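Local atomic coordinates of glucosamine--fructose-6-phosphate aminotransferase [isomerizing] (Francisella tularensis subsp. tularensis, PDB entry 3TBF), a protein that catalyses the conversion of fructose 6-phosphate to glucosamine 6-phosphate with nitrogen from glutamine, of which this C-terminal fragment probably carries the isomerase part. Residues L15-E20 with S163-T168; M208-L213 with T341-L346. All coordinates share one frame; numbering follows the deposited sequence.

Interaction 1: residues L15-E20 with S163-T168; sequences LKEIYE and STKAFT
Lys-165, Thr-164 and Glu-17 carry a contact in which helix 13-19, near the start of the fragment, lies against the start of helix 165-184, the long helix after the last strand of the first SIS domain. It illustrates how one lysine can bond to two separate parts of the chain, Glu-20 and the loop at Val-157. The side chain of Lys-165 leaves the first turn with CG between the backbone N and the carbonyl carbon (chi1 69°) and then runs out extended. Its CE crosses CG of Glu-17 at a slant, 3.8 Å away, aliphatic carbon on aliphatic carbon. At its end NZ forms a salt bridge with Glu-20 OE1 at 2.9 Å, reaching that oxygen from above the carboxylate plane, 45° out of it. Lys-16 NZ joins the same oxygen by a weak bond, making a three-residue network, while Val-157 O takes a further bond from Lys-165 NZ. The carboxylate of Glu-17 turns instead to the loop, where its two oxygens accept the backbone N-H groups of Ile-159 and Gly-160. Thr-164, in the N-cap position, makes no capping bond with its side chain. Its two branches divide the work: CG2 packs across CG1 of Ile-18 at 3.6 Å, whereas OG1, buried without a polar partner in the model, rests 3.5 Å from CB of Glu-17.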
ATOM      1  N   LEU A  15       7.212 -10.326  25.724  1.00 19.01           N
ATOM      2  CA  LEU A  15       8.648 -10.545  25.684  1.00 20.17           C
ATOM      3  C   LEU A  15       8.948 -12.029  25.628  1.00 18.67           C
ATOM      4  O   LEU A  15       9.829 -12.455  24.935  1.00 18.83           O
ATOM      5  CB  LEU A  15       9.328  -9.907  26.892  1.00 20.87           C
ATOM      6  CG  LEU A  15      10.836  -9.877  26.878  1.00 21.85           C
ATOM      7  CD1 LEU A  15      11.311  -9.129  25.665  1.00 22.35           C
ATOM      8  CD2 LEU A  15      11.367  -9.249  28.200  1.00 22.97           C
ATOM      9  N   LYS A  16       8.168 -12.819  26.313  1.00 18.48           N
ATOM     10  CA  LYS A  16       8.311 -14.281  26.173  1.00 18.27           C
ATOM     11  C   LYS A  16       8.125 -14.732  24.718  1.00 17.14           C
ATOM     12  O   LYS A  16       8.839 -15.615  24.238  1.00 16.59           O
ATOM     13  CB  LYS A  16       7.273 -15.008  27.009  1.00 18.75           C
ATOM     14  CG  LYS A  16       7.229 -16.500  26.704  1.00 21.05           C
ATOM     15  CD  LYS A  16       6.260 -17.206  27.570  1.00 25.43           C
ATOM     16  CE  LYS A  16       4.893 -17.307  26.950  1.00 28.94           C
ATOM     17  NZ  LYS A  16       4.759 -18.689  26.371  1.00 33.89           N
ATOM     18  N   GLU A  17       7.162 -14.115  24.028  1.00 15.58           N
ATOM     19  CA  GLU A  17       6.806 -14.553  22.704  1.00 14.42           C
ATOM     20  C   GLU A  17       7.855 -14.148  21.726  1.00 12.97           C
ATOM     21  O   GLU A  17       8.134 -14.868  20.785  1.00 13.12           O
ATOM     22  CB  GLU A  17       5.423 -14.062  22.318  1.00 14.41           C
ATOM     23  CG  GLU A  17       4.329 -14.952  22.964  1.00 18.05           C
ATOM     24  CD  GLU A  17       3.020 -14.214  23.330  1.00 24.13           C
ATOM     25  OE1 GLU A  17       2.635 -13.259  22.611  1.00 24.72           O
ATOM     26  OE2 GLU A  17       2.369 -14.610  24.337  1.00 27.37           O
ATOM     27  N   ILE A  18       8.469 -13.008  21.943  1.00 12.10           N
ATOM     28  CA  ILE A  18       9.549 -12.614  21.081  1.00 12.32           C
ATOM     29  C   ILE A  18      10.667 -13.617  21.254  1.00 13.12           C
ATOM     30  O   ILE A  18      11.284 -14.015  20.273  1.00 13.50           O
ATOM     31  CB  ILE A  18      10.041 -11.238  21.429  1.00 12.15           C
ATOM     32  CG1 ILE A  18       9.028 -10.204  20.974  1.00 13.65           C
ATOM     33  CG2 ILE A  18      11.321 -10.984  20.772  1.00 12.23           C
ATOM     34  CD1 ILE A  18       9.295  -8.826  21.495  1.00 15.67           C
ATOM     35  N   TYR A  19      10.889 -14.054  22.492  1.00 13.48           N
ATOM     36  CA  TYR A  19      11.951 -15.022  22.774  1.00 14.93           C
ATOM     37  C   TYR A  19      11.609 -16.450  22.448  1.00 14.67           C
ATOM     38  O   TYR A  19      12.501 -17.250  22.478  1.00 15.86           O
ATOM     39  CB  TYR A  19      12.437 -14.944  24.213  1.00 14.61           C
ATOM     40  CG  TYR A  19      13.485 -13.890  24.381  1.00 15.56           C
ATOM     41  CD1 TYR A  19      13.140 -12.567  24.535  1.00 14.68           C
ATOM     42  CD2 TYR A  19      14.825 -14.220  24.404  1.00 15.36           C
ATOM     43  CE1 TYR A  19      14.110 -11.590  24.713  1.00 17.38           C
ATOM     44  CE2 TYR A  19      15.797 -13.259  24.595  1.00 16.41           C
ATOM     45  CZ  TYR A  19      15.426 -11.935  24.755  1.00 18.24           C
ATOM     46  OH  TYR A  19      16.384 -10.945  24.897  1.00 19.93           O
ATOM     47  N   GLU A  20      10.354 -16.760  22.109  1.00 14.13           N
ATOM     48  CA  GLU A  20      10.008 -18.105  21.641  1.00 14.17           C
ATOM     49  C   GLU A  20      10.262 -18.271  20.149  1.00 13.16           C
ATOM     50  O   GLU A  20      10.092 -19.333  19.589  1.00 11.16           O
ATOM     51  CB  GLU A  20       8.534 -18.356  21.852  1.00 15.84           C
ATOM     52  CG  GLU A  20       8.101 -18.747  23.240  1.00 21.59           C
ATOM     53  CD  GLU A  20       6.603 -19.125  23.271  1.00 28.44           C
ATOM     54  OE1 GLU A  20       5.733 -18.221  23.325  1.00 31.67           O
ATOM     55  OE2 GLU A  20       6.301 -20.333  23.218  1.00 35.16           O
ATOM     56  N   SER A 163       1.259  -9.039  17.635  1.00 30.81           N
ATOM     57  CA  SER A 163       1.694 -10.359  17.297  1.00 29.21           C
ATOM     58  C   SER A 163       3.197 -10.317  16.895  1.00 27.24           C
ATOM     59  O   SER A 163       3.686  -9.385  16.214  1.00 27.25           O
ATOM     60  CB  SER A 163       0.842 -10.902  16.189  1.00 28.80           C
ATOM     61  OG  SER A 163       1.347 -10.389  14.995  1.00 31.23           O
ATOM     62  N   THR A 164       3.922 -11.330  17.343  1.00 24.74           N
ATOM     63  CA  THR A 164       5.344 -11.427  17.098  1.00 22.31           C
ATOM     64  C   THR A 164       5.619 -12.759  16.435  1.00 21.26           C
ATOM     65  O   THR A 164       5.845 -12.831  15.226  1.00 21.03           O
ATOM     66  CB  THR A 164       6.162 -11.268  18.391  1.00 22.41           C
ATOM     67  OG1 THR A 164       5.719 -12.226  19.372  1.00 20.05           O
ATOM     68  CG2 THR A 164       6.041  -9.832  18.936  1.00 16.76           C
ATOM     69  N   LYS A 165       5.556 -13.830  17.207  1.00 19.29           N
ATOM     70  CA  LYS A 165       5.879 -15.119  16.646  1.00 17.31           C
ATOM     71  C   LYS A 165       4.910 -15.580  15.563  1.00 16.38           C
ATOM     72  O   LYS A 165       5.271 -16.374  14.706  1.00 16.85           O
ATOM     73  CB  LYS A 165       6.039 -16.134  17.751  1.00 18.13           C
ATOM     74  CG  LYS A 165       4.770 -16.468  18.433  1.00 17.08           C
ATOM     75  CD  LYS A 165       4.988 -17.184  19.697  1.00 13.76           C
ATOM     76  CE  LYS A 165       3.626 -17.578  20.282  1.00 14.54           C
ATOM     77  NZ  LYS A 165       3.760 -18.694  21.286  1.00 12.71           N
ATOM     78  N   ALA A 166       3.688 -15.063  15.556  1.00 16.16           N
ATOM     79  CA  ALA A 166       2.743 -15.369  14.475  1.00 14.76           C
ATOM     80  C   ALA A 166       3.218 -14.770  13.150  1.00 14.10           C
ATOM     81  O   ALA A 166       2.968 -15.340  12.108  1.00 15.04           O
ATOM     82  CB  ALA A 166       1.395 -14.851  14.797  1.00 14.18           C
ATOM     83  N   PHE A 167       3.881 -13.621  13.187  1.00 12.31           N
ATOM     84  CA  PHE A 167       4.357 -13.016  11.989  1.00 12.14           C
ATOM     85  C   PHE A 167       5.563 -13.732  11.404  1.00 12.56           C
ATOM     86  O   PHE A 167       5.587 -14.026  10.218  1.00 13.93           O
ATOM     87  CB  PHE A 167       4.719 -11.567  12.240  1.00 12.44           C
ATOM     88  CG  PHE A 167       5.313 -10.883  11.044  1.00 11.97           C
ATOM     89  CD1 PHE A 167       4.525 -10.503   9.996  1.00 13.76           C
ATOM     90  CD2 PHE A 167       6.651 -10.606  10.993  1.00 14.93           C
ATOM     91  CE1 PHE A 167       5.084  -9.824   8.887  1.00 15.64           C
ATOM     92  CE2 PHE A 167       7.225  -9.937   9.912  1.00 15.84           C
ATOM     93  CZ  PHE A 167       6.463  -9.581   8.842  1.00 14.93           C
ATOM     94  N   THR A 168       6.558 -14.023  12.235  1.00 12.58           N
ATOM     95  CA  THR A 168       7.738 -14.693  11.758  1.00 11.71           C
ATOM     96  C   THR A 168       7.460 -16.110  11.280  1.00 11.22           C
ATOM     97  O   THR A 168       7.995 -16.490  10.256  1.00 12.00           O
ATOM     98  CB  THR A 168       8.856 -14.645  12.781  1.00 12.24           C
ATOM     99  OG1 THR A 168       8.372 -15.094  14.053  1.00 12.76           O
ATOM    100  CG2 THR A 168       9.423 -13.221  12.859  1.00  7.52           C
TER

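Interaction 2: residues M208-L213 with T341-L346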
HETATM    1  N   MSE A 208      18.365 -15.963  17.094  1.00 18.99           N
HETATM    2  CA  MSE A 208      18.951 -15.910  18.418  1.00 19.81           C
HETATM    3  C   MSE A 208      19.985 -14.788  18.541  1.00 20.22           C
HETATM    4  O   MSE A 208      19.969 -14.043  19.526  1.00 20.61           O
HETATM    5  CB  MSE A 208      19.539 -17.261  18.754  1.00 20.44           C
HETATM    6  CG  MSE A 208      20.116 -17.326  20.125  1.00 22.83           C
HETATM    7 SE   MSE A 208      18.704 -17.298  21.495  0.60 25.70          SE
HETATM    8  CE  MSE A 208      17.738 -19.051  21.326  1.00 24.07           C
ATOM      9  N   GLY A 209      20.849 -14.643  17.534  1.00 20.37           N
ATOM     10  CA  GLY A 209      21.783 -13.504  17.440  1.00 19.62           C
ATOM     11  C   GLY A 209      21.077 -12.167  17.502  1.00 19.95           C
ATOM     12  O   GLY A 209      21.565 -11.191  18.111  1.00 20.06           O
ATOM     13  N   ALA A 210      19.928 -12.109  16.833  1.00 19.02           N
ATOM     14  CA  ALA A 210      19.160 -10.873  16.730  1.00 17.88           C
ATOM     15  C   ALA A 210      18.692 -10.505  18.137  1.00 17.70           C
ATOM     16  O   ALA A 210      18.763  -9.358  18.516  1.00 17.02           O
ATOM     17  CB  ALA A 210      17.968 -11.062  15.789  1.00 16.47           C
ATOM     18  N   LEU A 211      18.242 -11.503  18.891  1.00 16.60           N
ATOM     19  CA  LEU A 211      17.775 -11.329  20.263  1.00 17.41           C
ATOM     20  C   LEU A 211      18.889 -10.808  21.219  1.00 18.60           C
ATOM     21  O   LEU A 211      18.625 -10.215  22.272  1.00 18.39           O
ATOM     22  CB  LEU A 211      17.241 -12.670  20.786  1.00 16.48           C
ATOM     23  CG  LEU A 211      15.933 -13.165  20.159  1.00 16.78           C
ATOM     24  CD1 LEU A 211      15.641 -14.659  20.498  1.00 14.05           C
ATOM     25  CD2 LEU A 211      14.800 -12.299  20.593  1.00 10.48           C
ATOM     26  N   LYS A 212      20.121 -10.993  20.831  1.00 19.14           N
ATOM     27  CA  LYS A 212      21.194 -10.392  21.600  1.00 22.31           C
ATOM     28  C   LYS A 212      21.176  -8.897  21.632  1.00 23.32           C
ATOM     29  O   LYS A 212      21.794  -8.325  22.521  1.00 24.83           O
ATOM     30  CB  LYS A 212      22.562 -10.788  21.056  1.00 23.41           C
ATOM     31  CG  LYS A 212      23.282 -11.761  21.907  1.00 26.64           C
ATOM     32  CD  LYS A 212      22.567 -13.112  21.991  1.00 30.86           C
ATOM     33  CE  LYS A 212      23.603 -14.273  22.071  1.00 32.85           C
ATOM     34  NZ  LYS A 212      23.796 -14.723  23.443  1.00 32.42           N
ATOM     35  N   LEU A 213      20.495  -8.257  20.672  1.00 22.61           N
ATOM     36  CA  LEU A 213      20.485  -6.804  20.624  1.00 22.42           C
ATOM     37  C   LEU A 213      19.538  -6.191  21.641  1.00 21.96           C
ATOM     38  O   LEU A 213      19.414  -4.960  21.733  1.00 21.82           O
ATOM     39  CB  LEU A 213      20.125  -6.326  19.228  1.00 22.57           C
ATOM     40  CG  LEU A 213      20.981  -6.826  18.078  1.00 23.77           C
ATOM     41  CD1 LEU A 213      20.442  -6.165  16.817  1.00 24.78           C
ATOM     42  CD2 LEU A 213      22.486  -6.482  18.281  1.00 25.02           C
ATOM     43  N   THR A 341      13.165  -8.506  11.473  1.00 13.28           N
ATOM     44  CA  THR A 341      11.932  -8.245  12.211  1.00 13.19           C
ATOM     45  C   THR A 341      12.144  -8.178  13.713  1.00 13.89           C
ATOM     46  O   THR A 341      11.530  -7.360  14.394  1.00 14.14           O
ATOM     47  CB  THR A 341      10.815  -9.288  11.914  1.00 13.03           C
ATOM     48  OG1 THR A 341      10.452  -9.195  10.547  1.00 13.98           O
ATOM     49  CG2 THR A 341       9.548  -8.992  12.641  1.00 10.61           C
ATOM     50  N   ILE A 342      13.062  -9.000  14.229  1.00 15.28           N
ATOM     51  CA  ILE A 342      13.230  -9.142  15.645  1.00 15.47           C
ATOM     52  C   ILE A 342      13.591  -7.819  16.369  1.00 15.87           C
ATOM     53  O   ILE A 342      12.989  -7.491  17.372  1.00 15.78           O
ATOM     54  CB  ILE A 342      14.265 -10.212  15.948  1.00 16.87           C
ATOM     55  CG1 ILE A 342      13.944 -11.584  15.283  1.00 19.86           C
ATOM     56  CG2 ILE A 342      14.425 -10.384  17.424  1.00 15.48           C
ATOM     57  CD1 ILE A 342      12.532 -12.166  15.396  1.00 18.17           C
ATOM     58  N   PRO A 343      14.589  -7.083  15.880  1.00 16.18           N
ATOM     59  CA  PRO A 343      14.957  -5.844  16.481  1.00 16.41           C
ATOM     60  C   PRO A 343      13.803  -4.877  16.505  1.00 16.40           C
ATOM     61  O   PRO A 343      13.697  -4.065  17.424  1.00 16.59           O
ATOM     62  CB  PRO A 343      16.050  -5.276  15.520  1.00 17.60           C
ATOM     63  CG  PRO A 343      16.493  -6.365  14.646  1.00 17.38           C
ATOM     64  CD  PRO A 343      15.595  -7.536  14.878  1.00 18.31           C
ATOM     65  N   LEU A 344      12.966  -4.918  15.470  1.00 16.00           N
ATOM     66  CA  LEU A 344      11.891  -4.001  15.375  1.00 14.63           C
ATOM     67  C   LEU A 344      10.850  -4.399  16.412  1.00 14.10           C
ATOM     68  O   LEU A 344      10.184  -3.548  17.004  1.00 13.94           O
ATOM     69  CB  LEU A 344      11.356  -4.012  13.957  1.00 15.15           C
ATOM     70  CG  LEU A 344      12.352  -3.685  12.824  1.00 16.05           C
ATOM     71  CD1 LEU A 344      11.636  -3.544  11.453  1.00 13.81           C
ATOM     72  CD2 LEU A 344      13.127  -2.404  13.139  1.00 14.78           C
ATOM     73  N   GLN A 345      10.711  -5.686  16.692  1.00 14.08           N
ATOM     74  CA  GLN A 345       9.738  -6.089  17.721  1.00 13.43           C
ATOM     75  C   GLN A 345      10.262  -5.643  19.054  1.00 13.98           C
ATOM     76  O   GLN A 345       9.495  -5.176  19.874  1.00 15.16           O
ATOM     77  CB  GLN A 345       9.510  -7.582  17.773  1.00 13.01           C
ATOM     78  CG  GLN A 345       9.099  -8.181  16.497  1.00 15.61           C
ATOM     79  CD  GLN A 345       9.211  -9.685  16.496  1.00 18.25           C
ATOM     80  OE1 GLN A 345      10.147 -10.273  17.064  1.00 17.62           O
ATOM     81  NE2 GLN A 345       8.225 -10.330  15.880  1.00 16.83           N
ATOM     82  N   LEU A 346      11.564  -5.802  19.279  1.00 13.55           N
ATOM     83  CA  LEU A 346      12.162  -5.427  20.557  1.00 14.85           C
ATOM     84  C   LEU A 346      12.083  -3.915  20.775  1.00 16.00           C
ATOM     85  O   LEU A 346      11.837  -3.434  21.880  1.00 17.57           O
ATOM     86  CB  LEU A 346      13.594  -5.907  20.633  1.00 14.10           C
ATOM     87  CG  LEU A 346      13.820  -7.415  20.869  1.00 14.79           C
ATOM     88  CD1 LEU A 346      15.321  -7.808  20.886  1.00 14.81           C
ATOM     89  CD2 LEU A 346      13.229  -7.872  22.154  1.00 14.18           C
TER
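Helix-on-helix packing between helices 203-211 and 335-355 of this two-SIS-domain fold is the theme here; the second of these follows the last strand of the second domain's parallel sheet. The close approach falls at Ala-210. Its CB points at the other helix and sits 3.8 Å from CB of Ile-342, with the two CA atoms 6.3 Å apart. The small methyl also meets CD of Pro-343, at 4.3 Å. Proline N has no hydrogen to give, so the bond to the preceding turn is missing, and the helix is kinked there. Ile-342 presents more than one carbon to its neighbours. With CG2 anti to the backbone N and CG1 anti to the carbonyl carbon (chi1 -55°), CG2 meets both CD2 of Leu-211 and, at 4.0 Å, CB of Ala-210, and CG1 also approaches that methyl. The Leu-211 CD2 contact is the shorter, 3.7 Å from CG2 of Ile-342, and the two side chains run obliquely to each other. One turn farther along, CD1 of Leu-346 lies 4.3 Å from Leu-211 O, a loose approach. No hydrogen bond joins the two segments. Helix 13-19 adds Ile-18 beside Leu-211 and Leu-346, helix 21-30 brings Pro-22 to Leu-211, and helix 214-221 packs Ile-217 on Pro-343 and Leu-346.

Both contacts are buried, with centres about 10 Å apart on the same side of the chain's centre, and helix 13-19 touches both. It supplies one half of interaction 1 and, through CG2 of Ile-18, 3.7 Å from CD2 of Leu-211, also reaches interaction 2. Helices 165-184 and 335-355 meet directly where Phe-167 packs on Thr-341. The chemistry differs: interaction 1 combines a salt-bridge network with aliphatic packing, whereas interaction 2 is apolar. Gln-21 spans the pair, bonding to Thr-168 of one and Gln-345 of the other.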